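Local coordinates for ankyrin-repeat protein B (Legionella pneumophila, PDB 5K34) that is an F-box effector of the pathogen that hijacks the host ubiquitin-proteasome system, with an ankyrin domain that probably binds protein partners, at residues D80-N92 / K101-E113. Sequence-based numbering, arbitrary orientation. Where two conformers were deposited one is given.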
loop_
_atom_site.group_PDB
_atom_site.type_symbol
_atom_site.label_atom_id
_atom_site.label_comp_id
_atom_site.label_asym_id
_atom_site.label_seq_id
_atom_site.Cartn_x
_atom_site.Cartn_y
_atom_site.Cartn_z
ATOM N N ASP A 80 -11.975 2.106 -0.158
ATOM C CA ASP A 80 -11.071 1.184 -0.843
ATOM C C ASP A 80 -10.186 0.422 0.124
ATOM O O ASP A 80 -9.597 1.013 1.032
ATOM C CB ASP A 80 -10.162 1.953 -1.784
ATOM C CG ASP A 80 -10.928 2.724 -2.856
ATOM O OD1 ASP A 80 -11.951 2.224 -3.383
ATOM O OD2 ASP A 80 -10.479 3.844 -3.206
ATOM N N SER A 81 -10.083 -0.888 -0.063
ATOM C CA SER A 81 -9.080 -1.692 0.652
ATOM C C SER A 81 -7.940 -2.005 -0.338
ATOM O O SER A 81 -8.085 -1.844 -1.545
ATOM C CB SER A 81 -9.705 -2.994 1.160
ATOM O OG SER A 81 -10.131 -3.743 0.035
ATOM N N PRO A 82 -6.814 -2.535 0.174
ATOM C CA PRO A 82 -5.778 -2.966 -0.763
ATOM C C PRO A 82 -6.306 -3.927 -1.822
ATOM O O PRO A 82 -6.047 -3.734 -3.005
ATOM C CB PRO A 82 -4.727 -3.606 0.189
ATOM C CG PRO A 82 -4.850 -2.765 1.435
ATOM C CD PRO A 82 -6.330 -2.525 1.585
ATOM N N ILE A 83 -7.060 -4.941 -1.391
ATOM C CA ILE A 83 -7.619 -5.879 -2.371
ATOM C C ILE A 83 -8.598 -5.215 -3.318
ATOM O O ILE A 83 -8.540 -5.460 -4.526
ATOM C CB ILE A 83 -8.271 -7.105 -1.685
ATOM C CG1 ILE A 83 -7.178 -7.996 -1.102
ATOM C CG2 ILE A 83 -9.084 -7.911 -2.710
ATOM C CD1 ILE A 83 -7.732 -8.954 -0.058
ATOM N N SER A 84 -9.553 -4.423 -2.792
ATOM C CA SER A 84 -10.563 -3.885 -3.708
ATOM C C SER A 84 -9.967 -2.871 -4.666
ATOM O O SER A 84 -10.380 -2.782 -5.817
ATOM C CB SER A 84 -11.774 -3.327 -2.938
ATOM O OG SER A 84 -11.498 -2.055 -2.350
ATOM N N LEU A 85 -8.942 -2.125 -4.238
ATOM C CA LEU A 85 -8.287 -1.167 -5.125
ATOM C C LEU A 85 -7.538 -1.911 -6.240
ATOM O O LEU A 85 -7.601 -1.511 -7.410
ATOM C CB LEU A 85 -7.343 -0.277 -4.310
ATOM C CG LEU A 85 -6.741 0.900 -5.077
ATOM C CD1 LEU A 85 -7.859 1.858 -5.552
ATOM C CD2 LEU A 85 -5.728 1.614 -4.209
ATOM N N LEU A 86 -6.846 -2.989 -5.885
ATOM C CA LEU A 86 -6.192 -3.855 -6.895
ATOM C C LEU A 86 -7.224 -4.394 -7.876
ATOM O O LEU A 86 -6.985 -4.418 -9.087
ATOM C CB LEU A 86 -5.420 -4.980 -6.209
ATOM C CG LEU A 86 -4.097 -4.558 -5.570
ATOM C CD1 LEU A 86 -3.688 -5.635 -4.555
ATOM C CD2 LEU A 86 -3.022 -4.348 -6.630
ATOM N N LYS A 87 -8.355 -4.853 -7.346
ATOM C CA LYS A 87 -9.410 -5.396 -8.217
ATOM C C LYS A 87 -9.928 -4.328 -9.166
ATOM O O LYS A 87 -10.205 -4.641 -10.328
ATOM C CB LYS A 87 -10.539 -5.975 -7.376
ATOM C CG LYS A 87 -10.215 -7.362 -6.819
ATOM C CD LYS A 87 -11.404 -7.859 -5.990
ATOM C CE LYS A 87 -11.181 -9.266 -5.476
ATOM N NZ LYS A 87 -11.619 -10.272 -6.493
ATOM N N LYS A 88 -10.080 -3.096 -8.693
ATOM C CA LYS A 88 -10.469 -2.016 -9.609
ATOM C C LYS A 88 -9.479 -1.766 -10.783
ATOM O O LYS A 88 -9.834 -1.541 -11.944
ATOM C CB LYS A 88 -10.669 -0.729 -8.844
ATOM C CG LYS A 88 -11.957 -0.662 -8.057
ATOM C CD LYS A 88 -12.201 0.732 -7.466
ATOM C CE LYS A 88 -12.257 1.771 -8.572
ATOM N NZ LYS A 88 -13.100 2.935 -8.124
ATOM N N GLN A 89 -8.180 -1.828 -10.443
ATOM C CA GLN A 89 -7.112 -1.711 -11.411
ATOM C C GLN A 89 -7.186 -2.872 -12.421
ATOM O O GLN A 89 -7.064 -2.649 -13.624
ATOM C CB GLN A 89 -5.740 -1.711 -10.720
ATOM C CG GLN A 89 -5.481 -0.451 -9.912
ATOM C CD GLN A 89 -4.044 -0.417 -9.407
ATOM O OE1 GLN A 89 -3.415 -1.466 -9.206
ATOM N NE2 GLN A 89 -3.526 0.776 -9.185
ATOM N N LEU A 90 -7.372 -4.076 -11.922
ATOM C CA LEU A 90 -7.425 -5.260 -12.792
ATOM C C LEU A 90 -8.572 -5.150 -13.776
ATOM O O LEU A 90 -8.417 -5.630 -14.923
ATOM C CB LEU A 90 -7.613 -6.500 -11.942
ATOM C CG LEU A 90 -7.488 -7.857 -12.643
ATOM C CD1 LEU A 90 -6.080 -8.051 -13.206
ATOM C CD2 LEU A 90 -7.827 -8.981 -11.659
ATOM N N ALA A 91 -9.679 -4.519 -13.394
ATOM C CA ALA A 91 -10.836 -4.372 -14.302
ATOM C C ALA A 91 -10.700 -3.169 -15.189
ATOM O O ALA A 91 -11.553 -3.000 -16.102
ATOM C CB ALA A 91 -12.092 -4.274 -13.460
ATOM N N ASN A 92 -9.723 -2.299 -14.985
ATOM C CA ASN A 92 -9.578 -1.049 -15.727
ATOM C C ASN A 92 -8.829 -1.317 -17.047
ATOM O O ASN A 92 -7.706 -1.782 -17.096
ATOM C CB ASN A 92 -8.789 -0.059 -14.859
ATOM C CG ASN A 92 -8.613 1.314 -15.504
ATOM O OD1 ASN A 92 -8.587 1.473 -16.703
ATOM N ND2 ASN A 92 -8.385 2.327 -14.646
ATOM N N LYS A 101 -0.669 -8.726 -14.547
ATOM C CA LYS A 101 -0.097 -9.958 -13.946
ATOM C C LYS A 101 0.398 -9.681 -12.513
ATOM O O LYS A 101 0.223 -10.462 -11.594
ATOM C CB LYS A 101 1.094 -10.394 -14.817
ATOM C CG LYS A 101 0.607 -11.073 -16.088
ATOM C CD LYS A 101 -0.117 -12.356 -15.720
ATOM C CE LYS A 101 -0.291 -13.390 -16.845
ATOM N NZ LYS A 101 -0.877 -14.616 -16.217
ATOM N N GLN A 102 1.011 -8.540 -12.353
ATOM C CA GLN A 102 1.468 -8.136 -10.988
ATOM C C GLN A 102 0.303 -7.889 -10.027
ATOM O O GLN A 102 0.357 -8.264 -8.822
ATOM C CB GLN A 102 2.355 -6.923 -11.004
ATOM C CG GLN A 102 2.794 -6.616 -9.587
ATOM C CD GLN A 102 3.500 -7.788 -8.883
ATOM O OE1 GLN A 102 3.001 -8.449 -7.871
ATOM N NE2 GLN A 102 4.697 -8.029 -9.388
ATOM N N ILE A 103 -0.779 -7.305 -10.575
ATOM C CA ILE A 103 -1.963 -7.034 -9.782
ATOM C C ILE A 103 -2.605 -8.347 -9.343
ATOM O O ILE A 103 -2.928 -8.534 -8.151
ATOM C CB ILE A 103 -2.949 -6.167 -10.604
ATOM C CG1 ILE A 103 -2.404 -4.772 -10.761
ATOM C CG2 ILE A 103 -4.319 -6.148 -9.937
ATOM C CD1 ILE A 103 -3.051 -3.990 -11.931
ATOM N N ARG A 104 -2.749 -9.259 -10.283
ATOM C CA ARG A 104 -3.320 -10.531 -9.987
ATOM C C ARG A 104 -2.531 -11.298 -8.929
ATOM O O ARG A 104 -3.096 -11.935 -8.018
ATOM C CB ARG A 104 -3.431 -11.329 -11.300
ATOM C CG ARG A 104 -4.698 -11.100 -12.102
ATOM C CD ARG A 104 -4.955 -12.121 -13.266
ATOM N NE ARG A 104 -6.179 -11.749 -14.034
ATOM C CZ ARG A 104 -6.226 -11.015 -15.154
ATOM N NH1 ARG A 104 -5.115 -10.578 -15.721
ATOM N NH2 ARG A 104 -7.405 -10.731 -15.730
ATOM N N ALA A 105 -1.208 -11.265 -9.038
ATOM C CA ALA A 105 -0.350 -11.955 -8.071
ATOM C C ALA A 105 -0.511 -11.351 -6.660
ATOM O O ALA A 105 -0.520 -12.111 -5.671
ATOM C CB ALA A 105 1.095 -11.886 -8.526
ATOM N N LEU A 106 -0.634 -10.032 -6.571
ATOM C CA LEU A 106 -0.846 -9.385 -5.266
ATOM C C LEU A 106 -2.241 -9.724 -4.708
ATOM O O LEU A 106 -2.319 -10.010 -3.495
ATOM C CB LEU A 106 -0.656 -7.869 -5.380
ATOM C CG LEU A 106 0.752 -7.371 -5.406
ATOM C CD1 LEU A 106 0.881 -5.981 -5.982
ATOM C CD2 LEU A 106 1.358 -7.395 -3.995
ATOM N N ILE A 107 -3.267 -9.714 -5.525
ATOM C CA ILE A 107 -4.595 -10.124 -5.058
ATOM C C ILE A 107 -4.556 -11.528 -4.514
ATOM O O ILE A 107 -5.060 -11.819 -3.428
ATOM C CB ILE A 107 -5.657 -10.002 -6.158
ATOM C CG1 ILE A 107 -5.859 -8.528 -6.552
ATOM C CG2 ILE A 107 -6.972 -10.633 -5.695
ATOM C CD1 ILE A 107 -6.587 -8.349 -7.850
ATOM N N ARG A 108 -3.912 -12.419 -5.258
ATOM C CA ARG A 108 -3.835 -13.806 -4.862
ATOM C C ARG A 108 -3.124 -13.978 -3.568
ATOM O O ARG A 108 -3.575 -14.693 -2.643
ATOM C CB ARG A 108 -3.181 -14.612 -6.008
ATOM C CG ARG A 108 -3.120 -16.106 -5.684
ATOM C CD ARG A 108 -2.198 -16.873 -6.622
ATOM N NE ARG A 108 -0.810 -16.409 -6.442
ATOM C CZ ARG A 108 -0.035 -16.554 -5.344
ATOM N NH1 ARG A 108 -0.410 -17.216 -4.222
ATOM N NH2 ARG A 108 1.190 -16.011 -5.367
ATOM N N GLY A 109 -1.977 -13.324 -3.419
ATOM C CA GLY A 109 -1.256 -13.420 -2.196
ATOM C C GLY A 109 -2.070 -12.891 -1.018
ATOM O O GLY A 109 -2.129 -13.523 0.051
ATOM N N MET A 110 -2.715 -11.744 -1.172
ATOM C CA MET A 110 -3.479 -11.179 -0.090
ATOM C C MET A 110 -4.696 -12.028 0.276
ATOM O O MET A 110 -4.967 -12.162 1.478
ATOM C CB MET A 110 -3.938 -9.775 -0.441
ATOM C CG MET A 110 -2.758 -8.775 -0.491
ATOM S SD MET A 110 -3.317 -7.123 -0.964
ATOM C CE MET A 110 -1.747 -6.295 -1.107
ATOM N N GLN A 111 -5.400 -12.583 -0.703
ATOM C CA GLN A 111 -6.594 -13.363 -0.392
ATOM C C GLN A 111 -6.256 -14.747 0.139
ATOM O O GLN A 111 -6.998 -15.307 0.951
ATOM C CB GLN A 111 -7.468 -13.486 -1.618
ATOM C CG GLN A 111 -8.104 -12.179 -2.049
ATOM C CD GLN A 111 -9.194 -12.388 -3.069
ATOM O OE1 GLN A 111 -9.005 -13.099 -4.036
ATOM N NE2 GLN A 111 -10.366 -11.789 -2.842
ATOM N N GLU A 112 -5.166 -15.332 -0.341
ATOM C CA GLU A 112 -4.935 -16.792 -0.175
ATOM C C GLU A 112 -3.827 -17.155 0.771
ATOM O O GLU A 112 -3.842 -18.272 1.321
ATOM C CB GLU A 112 -4.759 -17.482 -1.535
ATOM C CG GLU A 112 -5.951 -17.184 -2.436
ATOM C CD GLU A 112 -5.944 -17.876 -3.784
ATOM O OE1 GLU A 112 -5.403 -19.001 -3.912
ATOM O OE2 GLU A 112 -6.583 -17.330 -4.709
ATOM N N GLU A 113 -2.823 -16.304 0.976
ATOM C CA GLU A 113 -1.705 -16.647 1.882
ATOM C C GLU A 113 -2.161 -16.825 3.330
ATOM O O GLU A 113 -3.157 -16.285 3.814
ATOM C CB GLU A 113 -0.607 -15.580 1.823
ATOM C CG GLU A 113 0.228 -15.707 0.557
ATOM C CD GLU A 113 1.166 -14.510 0.330
ATOM O OE1 GLU A 113 1.325 -13.601 1.181
ATOM O OE2 GLU A 113 1.769 -14.529 -0.785
HETATM O O HOH W 1 -10.564 -12.823 -6.341
#
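A guanidinium lies against a leucine methyl at one end of this largely apolar helix pair: CD1 of Leu-90 sits over the centre of one face of the Arg-104 group, 3.5 Å above its plane. The Arg-104 chain, extended from CG to NE, runs along the Leu-90 methyls, and the turn at chi4 (94°) sets one face under CD1. No direct hydrogen bond joins the two segments, whose axes run nearly antiparallel at 151° and approach to 9.4 Å. Leu-86 is the central knob, set in a hole formed by Ile-103, Leu-106, Ile-107 and Met-110. Its CB meets Ile-107 CG1 at 3.6 Å, CD1 touches Leu-106 CB and Met-110 SD, at 3.9 Å each, and CD2 faces Ile-103 CG2. That same CG2 also packs 3.3 Å from Leu-86 O. Toward the N-terminus of helix 82-91, Ile-83 lies alongside Met-110, CG1 to CB 3.8 Å; its chi1 of -72° points CG1 and CD1 at Met-110 and Gln-111, although CB itself does not point across. At the solvent-exposed side one water links the segments, accepting from Lys-87 NZ and donating to Gln-111 OE1, 2.8 Å each. A capping box starts helix 82-91: Ser-84 N donates to Ser-81 OG at 3.0 Å, and Ser-81 N to Ser-84 OG. Adjacent antiparallel helices packed by apolar side chains are the building plan of ankyrin domains. The pair closes the C-terminal side of this one, Leu-86 and Pro-82 resting on helix 48-54, Ile-103 and Leu-106 on helix 58-67, and Gln-89 hydrogen-bonded to Tyr-58 and Ile-53 O.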